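Local structure of putative aldolase (Bacteroides vulgatus ATCC 8482, 3DXI) at residues L31-L36 / G252-T257; D7-D12 / T256-L261. The protein is of unknown function but, as a putative aldolase with an HMGL-like region, carries a closed eight-stranded TIM barrel. One frame throughout, in Å; residues are numbered along the deposited sequence.

Contact 1 (L31-L36 / G252-T257); sequences LAMNEL and GNIITT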
ATOM      1  N   LEU A  31     -22.225  -2.006  15.620  1.00  8.56           N
ATOM      2  CA  LEU A  31     -22.223  -3.376  16.132  1.00 10.77           C
ATOM      3  C   LEU A  31     -20.969  -4.157  15.740  1.00 10.49           C
ATOM      4  O   LEU A  31     -20.479  -4.984  16.511  1.00 10.75           O
ATOM      5  CB  LEU A  31     -23.480  -4.119  15.673  1.00 11.56           C
ATOM      6  CG  LEU A  31     -24.772  -3.548  16.271  1.00 13.36           C
ATOM      7  CD1 LEU A  31     -25.981  -4.240  15.660  1.00 14.33           C
ATOM      8  CD2 LEU A  31     -24.758  -3.720  17.784  1.00 14.43           C
ATOM      9  N   ALA A  32     -20.447  -3.899  14.545  1.00  9.47           N
ATOM     10  CA  ALA A  32     -19.235  -4.578  14.101  1.00  8.36           C
ATOM     11  C   ALA A  32     -18.072  -4.126  14.981  1.00  7.84           C
ATOM     12  O   ALA A  32     -17.232  -4.929  15.372  1.00  8.10           O
ATOM     13  CB  ALA A  32     -18.939  -4.243  12.644  1.00  6.52           C
HETATM   14  N   MSE A  33     -18.031  -2.834  15.289  1.00  7.54           N
HETATM   15  CA  MSE A  33     -16.967  -2.293  16.121  1.00  8.02           C
HETATM   16  C   MSE A  33     -16.978  -2.938  17.510  1.00  7.80           C
HETATM   17  O   MSE A  33     -15.939  -3.036  18.161  1.00  6.85           O
HETATM   18  CB  MSE A  33     -17.108  -0.776  16.244  1.00  8.87           C
HETATM   19  CG  MSE A  33     -16.937  -0.016  14.931  1.00 11.10           C
HETATM   20 SE   MSE A  33     -15.237  -0.347  14.028  1.00 21.20          SE
HETATM   21  CE  MSE A  33     -15.895  -1.486  12.603  1.00 10.24           C
ATOM     22  N   ASN A  34     -18.151  -3.373  17.965  1.00  9.12           N
ATOM     23  CA  ASN A  34     -18.251  -4.028  19.267  1.00  9.92           C
ATOM     24  C   ASN A  34     -17.478  -5.348  19.242  1.00 11.14           C
ATOM     25  O   ASN A  34     -16.920  -5.765  20.256  1.00 10.62           O
ATOM     26  CB  ASN A  34     -19.708  -4.344  19.634  1.00  9.61           C
ATOM     27  CG  ASN A  34     -20.453  -3.149  20.200  1.00  9.01           C
ATOM     28  OD1 ASN A  34     -19.859  -2.115  20.503  1.00 12.09           O
ATOM     29  ND2 ASN A  34     -21.766  -3.294  20.362  1.00  8.80           N
ATOM     30  N   GLU A  35     -17.448  -6.004  18.084  1.00 11.77           N
ATOM     31  CA  GLU A  35     -16.773  -7.294  17.971  1.00 13.27           C
ATOM     32  C   GLU A  35     -15.398  -7.269  17.321  1.00 13.87           C
ATOM     33  O   GLU A  35     -14.871  -8.316  16.943  1.00 15.31           O
ATOM     34  CB  GLU A  35     -17.665  -8.290  17.226  1.00 15.55           C
ATOM     35  CG  GLU A  35     -18.986  -8.559  17.924  1.00 17.91           C
ATOM     36  CD  GLU A  35     -19.721  -9.755  17.353  1.00 20.71           C
ATOM     37  OE1 GLU A  35     -19.274 -10.898  17.598  1.00 22.42           O
ATOM     38  OE2 GLU A  35     -20.740  -9.552  16.656  1.00 20.83           O
ATOM     39  N   LEU A  36     -14.825  -6.079  17.181  1.00 11.07           N
ATOM     40  CA  LEU A  36     -13.492  -5.939  16.604  1.00 10.90           C
ATOM     41  C   LEU A  36     -12.602  -5.329  17.683  1.00 10.67           C
ATOM     42  O   LEU A  36     -13.084  -4.595  18.547  1.00  9.66           O
ATOM     43  CB  LEU A  36     -13.531  -5.037  15.358  1.00 10.17           C
ATOM     44  CG  LEU A  36     -14.246  -5.592  14.113  1.00  9.76           C
ATOM     45  CD1 LEU A  36     -14.329  -4.529  13.022  1.00  9.45           C
ATOM     46  CD2 LEU A  36     -13.497  -6.803  13.596  1.00  7.77           C
ATOM     47  N   GLY A 252     -14.957  -9.026   7.573  1.00  6.67           N
ATOM     48  CA  GLY A 252     -15.395  -9.177   6.197  1.00  5.12           C
ATOM     49  C   GLY A 252     -16.789  -8.612   5.981  1.00  6.45           C
ATOM     50  O   GLY A 252     -17.066  -7.995   4.950  1.00  7.58           O
ATOM     51  N   ASN A 253     -17.680  -8.818   6.948  1.00  6.58           N
ATOM     52  CA  ASN A 253     -19.037  -8.310   6.819  1.00  7.08           C
ATOM     53  C   ASN A 253     -19.106  -6.786   6.857  1.00  7.51           C
ATOM     54  O   ASN A 253     -19.885  -6.185   6.121  1.00  7.44           O
ATOM     55  CB  ASN A 253     -19.949  -8.886   7.905  1.00  8.01           C
ATOM     56  CG  ASN A 253     -20.162 -10.383   7.756  1.00 12.60           C
ATOM     57  OD1 ASN A 253     -20.058 -10.929   6.655  1.00 15.05           O
ATOM     58  ND2 ASN A 253     -20.470 -11.053   8.863  1.00 11.07           N
ATOM     59  N   ILE A 254     -18.299  -6.156   7.706  1.00  8.81           N
ATOM     60  CA  ILE A 254     -18.341  -4.706   7.786  1.00  9.26           C
ATOM     61  C   ILE A 254     -17.717  -4.094   6.529  1.00  9.73           C
ATOM     62  O   ILE A 254     -18.098  -3.004   6.107  1.00 10.36           O
ATOM     63  CB  ILE A 254     -17.655  -4.178   9.083  1.00 10.11           C
ATOM     64  CG1 ILE A 254     -17.989  -2.694   9.272  1.00 10.15           C
ATOM     65  CG2 ILE A 254     -16.146  -4.371   9.022  1.00  8.79           C
ATOM     66  CD1 ILE A 254     -19.484  -2.405   9.363  1.00 12.45           C
ATOM     67  N   ILE A 255     -16.773  -4.804   5.921  1.00  8.52           N
ATOM     68  CA  ILE A 255     -16.160  -4.326   4.687  1.00  9.55           C
ATOM     69  C   ILE A 255     -17.254  -4.339   3.621  1.00 10.94           C
ATOM     70  O   ILE A 255     -17.408  -3.384   2.857  1.00 11.71           O
ATOM     71  CB  ILE A 255     -15.004  -5.247   4.225  1.00  7.96           C
ATOM     72  CG1 ILE A 255     -13.771  -5.024   5.112  1.00  5.91           C
ATOM     73  CG2 ILE A 255     -14.691  -4.993   2.750  1.00  6.97           C
ATOM     74  CD1 ILE A 255     -12.630  -5.975   4.819  1.00  5.56           C
ATOM     75  N   THR A 256     -18.013  -5.432   3.582  1.00  9.73           N
ATOM     76  CA  THR A 256     -19.100  -5.576   2.617  1.00 11.21           C
ATOM     77  C   THR A 256     -20.137  -4.468   2.784  1.00 10.83           C
ATOM     78  O   THR A 256     -20.674  -3.969   1.801  1.00 11.09           O
ATOM     79  CB  THR A 256     -19.804  -6.944   2.760  1.00 11.12           C
ATOM     80  OG1 THR A 256     -18.888  -7.989   2.412  1.00 11.55           O
ATOM     81  CG2 THR A 256     -21.022  -7.017   1.847  1.00 12.43           C
ATOM     82  N   THR A 257     -20.412  -4.087   4.028  1.00  9.68           N
ATOM     83  CA  THR A 257     -21.373  -3.027   4.299  1.00 10.07           C
ATOM     84  C   THR A 257     -20.964  -1.741   3.570  1.00 10.99           C
ATOM     85  O   THR A 257     -21.799  -1.064   2.967  1.00  9.54           O
ATOM     86  CB  THR A 257     -21.469  -2.728   5.817  1.00  9.37           C
ATOM     87  OG1 THR A 257     -21.981  -3.874   6.504  1.00 10.26           O
ATOM     88  CG2 THR A 257     -22.408  -1.555   6.075  1.00  8.91           C
TER
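Ala32 and Ile254 meet where the end of helix 23-34, the first long helix around the TIM barrel, lies against helix 248-265, which follows the last barrel strand. Their CA atoms are 6.4 Å apart, an approach that the small alanine permits because its CB is the whole side chain. That methyl points toward helix 248-265 and sits 3.8 Å from Ile254 CB, with CG1 and CD1 equally close, so it rests alongside the longer branch as well as on its root. The isoleucine presents this branch by turning CG1 opposite its own N (chi1 -168°). Met33, modelled as selenomethionine, leaves its helix to one side, but bends at chi2 and chi3 bring its end back; its chain runs across that of Ile254 at about a right angle, a long, flexible apolar chain that can bend to reach the isoleucine. Ile219, from a loop, touches both of these side chains, and Val250, one turn earlier on helix 248-265, also touches Ala32 and Leu36. Beyond the helix end, where Lys74 NZ hydrogen-bonds Met33 O, Leu36 turns toward the shorter branch: its CD1 stops 4.4 Å from Ile254 CG2, while Met33 CE reaches Ile254 CG1 at 4.1 Å.

Contact 2 (D7-D12 / T256-L261); sequences DCTLRD and TTFTPL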
ATOM      1  N   ASP A   7     -10.995   3.945  15.203  1.00  7.91           N
ATOM      2  CA  ASP A   7     -11.552   3.943  13.859  1.00  6.31           C
ATOM      3  C   ASP A   7     -12.379   5.207  13.670  1.00  7.34           C
ATOM      4  O   ASP A   7     -13.235   5.538  14.503  1.00  7.70           O
ATOM      5  CB  ASP A   7     -12.416   2.702  13.641  1.00  6.06           C
ATOM      6  CG  ASP A   7     -12.976   2.626  12.240  1.00  5.41           C
ATOM      7  OD1 ASP A   7     -13.983   3.304  11.960  1.00  8.54           O
ATOM      8  OD2 ASP A   7     -12.398   1.899  11.409  1.00  7.55           O
ATOM      9  N   CYS A   8     -12.105   5.922  12.583  1.00  8.51           N
ATOM     10  CA  CYS A   8     -12.817   7.158  12.285  1.00  9.36           C
ATOM     11  C   CYS A   8     -13.512   7.131  10.929  1.00  8.93           C
ATOM     12  O   CYS A   8     -13.620   8.154  10.259  1.00  9.73           O
ATOM     13  CB  CYS A   8     -11.857   8.358  12.363  1.00 10.10           C
ATOM     14  SG  CYS A   8     -10.319   8.201  11.405  1.00 10.93           S
ATOM     15  N   THR A   9     -14.008   5.959  10.547  1.00  8.81           N
ATOM     16  CA  THR A   9     -14.692   5.783   9.268  1.00  9.76           C
ATOM     17  C   THR A   9     -15.775   6.827   8.969  1.00  9.28           C
ATOM     18  O   THR A   9     -15.714   7.516   7.949  1.00  9.55           O
ATOM     19  CB  THR A   9     -15.335   4.373   9.180  1.00  8.74           C
ATOM     20  OG1 THR A   9     -14.340   3.372   9.438  1.00  7.66           O
ATOM     21  CG2 THR A   9     -15.927   4.144   7.801  1.00  7.06           C
ATOM     22  N   LEU A  10     -16.760   6.950   9.853  1.00 10.50           N
ATOM     23  CA  LEU A  10     -17.859   7.899   9.637  1.00 10.63           C
ATOM     24  C   LEU A  10     -17.459   9.372   9.600  1.00 10.86           C
ATOM     25  O   LEU A  10     -17.991  10.146   8.800  1.00 10.42           O
ATOM     26  CB  LEU A  10     -18.947   7.703  10.701  1.00  9.68           C
ATOM     27  CG  LEU A  10     -19.584   6.312  10.786  1.00  9.60           C
ATOM     28  CD1 LEU A  10     -20.699   6.326  11.820  1.00  8.46           C
ATOM     29  CD2 LEU A  10     -20.131   5.902   9.421  1.00 10.62           C
ATOM     30  N   ARG A  11     -16.528   9.756  10.470  1.00 10.13           N
ATOM     31  CA  ARG A  11     -16.075  11.141  10.546  1.00 11.42           C
ATOM     32  C   ARG A  11     -15.235  11.538   9.337  1.00 13.85           C
ATOM     33  O   ARG A  11     -15.438  12.596   8.739  1.00 12.77           O
ATOM     34  CB  ARG A  11     -15.260  11.351  11.833  1.00 11.10           C
ATOM     35  CG  ARG A  11     -14.860  12.801  12.119  1.00 10.85           C
ATOM     36  CD  ARG A  11     -13.618  13.233  11.345  1.00 12.07           C
ATOM     37  NE  ARG A  11     -12.403  12.567  11.814  1.00 11.08           N
ATOM     38  CZ  ARG A  11     -11.192  12.782  11.307  1.00 14.33           C
ATOM     39  NH1 ARG A  11     -11.029  13.645  10.314  1.00 13.86           N
ATOM     40  NH2 ARG A  11     -10.140  12.143  11.799  1.00 13.55           N
ATOM     41  N   ASP A  12     -14.296  10.672   8.979  1.00 15.74           N
ATOM     42  CA  ASP A  12     -13.394  10.922   7.867  1.00 17.38           C
ATOM     43  C   ASP A  12     -13.956  10.518   6.509  1.00 18.17           C
ATOM     44  O   ASP A  12     -13.594  11.097   5.485  1.00 20.74           O
ATOM     45  CB  ASP A  12     -12.081  10.191   8.133  1.00 19.78           C
ATOM     46  CG  ASP A  12     -10.874  11.078   7.944  1.00 21.06           C
ATOM     47  OD1 ASP A  12     -11.023  12.320   7.984  1.00 22.88           O
ATOM     48  OD2 ASP A  12      -9.771  10.526   7.768  1.00 23.08           O
ATOM     49  N   THR A 256     -18.013  -5.432   3.582  1.00  9.73           N
ATOM     50  CA  THR A 256     -19.100  -5.576   2.617  1.00 11.21           C
ATOM     51  C   THR A 256     -20.137  -4.468   2.784  1.00 10.83           C
ATOM     52  O   THR A 256     -20.674  -3.969   1.801  1.00 11.09           O
ATOM     53  CB  THR A 256     -19.804  -6.944   2.760  1.00 11.12           C
ATOM     54  OG1 THR A 256     -18.888  -7.989   2.412  1.00 11.55           O
ATOM     55  CG2 THR A 256     -21.022  -7.017   1.847  1.00 12.43           C
ATOM     56  N   THR A 257     -20.412  -4.087   4.028  1.00  9.68           N
ATOM     57  CA  THR A 257     -21.373  -3.027   4.299  1.00 10.07           C
ATOM     58  C   THR A 257     -20.964  -1.741   3.570  1.00 10.99           C
ATOM     59  O   THR A 257     -21.799  -1.064   2.967  1.00  9.54           O
ATOM     60  CB  THR A 257     -21.469  -2.728   5.817  1.00  9.37           C
ATOM     61  OG1 THR A 257     -21.981  -3.874   6.504  1.00 10.26           O
ATOM     62  CG2 THR A 257     -22.408  -1.555   6.075  1.00  8.91           C
ATOM     63  N   PHE A 258     -19.668  -1.428   3.610  1.00 10.12           N
ATOM     64  CA  PHE A 258     -19.138  -0.215   2.993  1.00  8.73           C
ATOM     65  C   PHE A 258     -18.733  -0.350   1.530  1.00 10.32           C
ATOM     66  O   PHE A 258     -18.290   0.625   0.916  1.00 10.79           O
ATOM     67  CB  PHE A 258     -17.945   0.284   3.814  1.00 10.35           C
ATOM     68  CG  PHE A 258     -18.340   0.980   5.088  1.00 10.78           C
ATOM     69  CD1 PHE A 258     -18.684   2.330   5.079  1.00 10.65           C
ATOM     70  CD2 PHE A 258     -18.409   0.280   6.288  1.00 11.10           C
ATOM     71  CE1 PHE A 258     -19.092   2.976   6.249  1.00 10.86           C
ATOM     72  CE2 PHE A 258     -18.817   0.916   7.468  1.00 11.34           C
ATOM     73  CZ  PHE A 258     -19.159   2.265   7.448  1.00 10.42           C
ATOM     74  N   THR A 259     -18.901  -1.545   0.963  1.00  9.88           N
ATOM     75  CA  THR A 259     -18.518  -1.786  -0.421  1.00  9.26           C
ATOM     76  C   THR A 259     -19.346  -1.039  -1.470  1.00 10.14           C
ATOM     77  O   THR A 259     -18.805  -0.614  -2.491  1.00 11.86           O
ATOM     78  CB  THR A 259     -18.469  -3.305  -0.703  1.00  9.85           C
ATOM     79  OG1 THR A 259     -17.344  -3.861  -0.005  1.00  8.87           O
ATOM     80  CG2 THR A 259     -18.317  -3.595  -2.194  1.00  8.27           C
ATOM     81  N   PRO A 260     -20.665  -0.881  -1.255  1.00  9.10           N
ATOM     82  CA  PRO A 260     -21.419  -0.143  -2.276  1.00  9.23           C
ATOM     83  C   PRO A 260     -20.902   1.295  -2.403  1.00  8.42           C
ATOM     84  O   PRO A 260     -20.785   1.829  -3.502  1.00  8.19           O
ATOM     85  CB  PRO A 260     -22.854  -0.206  -1.755  1.00  9.33           C
ATOM     86  CG  PRO A 260     -22.905  -1.571  -1.146  1.00 10.41           C
ATOM     87  CD  PRO A 260     -21.581  -1.646  -0.388  1.00  9.13           C
ATOM     88  N   LEU A 261     -20.586   1.921  -1.272  1.00  7.57           N
ATOM     89  CA  LEU A 261     -20.065   3.286  -1.291  1.00  7.47           C
ATOM     90  C   LEU A 261     -18.676   3.346  -1.927  1.00  8.87           C
ATOM     91  O   LEU A 261     -18.352   4.298  -2.641  1.00  9.84           O
ATOM     92  CB  LEU A 261     -20.023   3.854   0.126  1.00  8.08           C
ATOM     93  CG  LEU A 261     -21.399   4.248   0.669  1.00  8.08           C
ATOM     94  CD1 LEU A 261     -21.308   4.492   2.166  1.00  9.96           C
ATOM     95  CD2 LEU A 261     -21.902   5.487  -0.066  1.00  9.89           C
TER
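Thr9 and Phe258 come together from opposite directions in a CH-pi contact: the methyl CG2 of Thr9 lies over one face of the ring, 4.1 Å from its centroid and 28° off the normal, displaced toward the CE1-CZ rim. Ordinary apolar packing adds Leu10, whose CD2 reaches the edge of the same ring near its plane, 4.3 Å from Phe258 CZ. A broad flat phenylalanine can meet both because they are the first two residues of helix 9-13, which the N-cap residue Cys8 separates from the first strand of the TIM barrel. Threonine suits its position by having two faces. With CG2 turned opposite the backbone N toward the ring, OG1 stays beside that N, and both donate to Asp7 OD1. The bond from Thr9 N to Asp7 OD1, 3.0 Å and fairly straight at 164°, makes an Asx turn and comes from well above the carboxylate plane; Thr9 OG1 donates to the syn lone pair of Asp7 OD1, at a doubtfully short modelled 2.5 Å. Tyr29 OH also bonds that buried oxygen, giving it three partners, and Ile219 N bonds Thr9 OG1. Arg11 NH1 forms a salt bridge with Asp12 OD1 at 2.7 Å, while Arg11 NE pairs with Glu42 OE1.

Both contacts draw on helix 248-265, and their centres lie 10 Å apart. Ile254 and Phe258, one turn apart on that helix, pack together, with Ile254 CD1 3.9 Å from Phe258 CE2; the first meets helix 23-34 and the second reaches deeper, to helix 9-13. On the other side, Met33 SE of contact 1 lies 4.1 Å from Asp7 CG of contact 2. The loop residue Ile219 touches Met33 and Ile254 in one contact and Asp7 in the other. Segment 7-12 begins at the C-terminal end of the first strand, where TIM-barrel enzymes usually have their active sites, though none is identified here; contact 1 is centred about 19 Å from the chain centre, contact 2 about 13 Å.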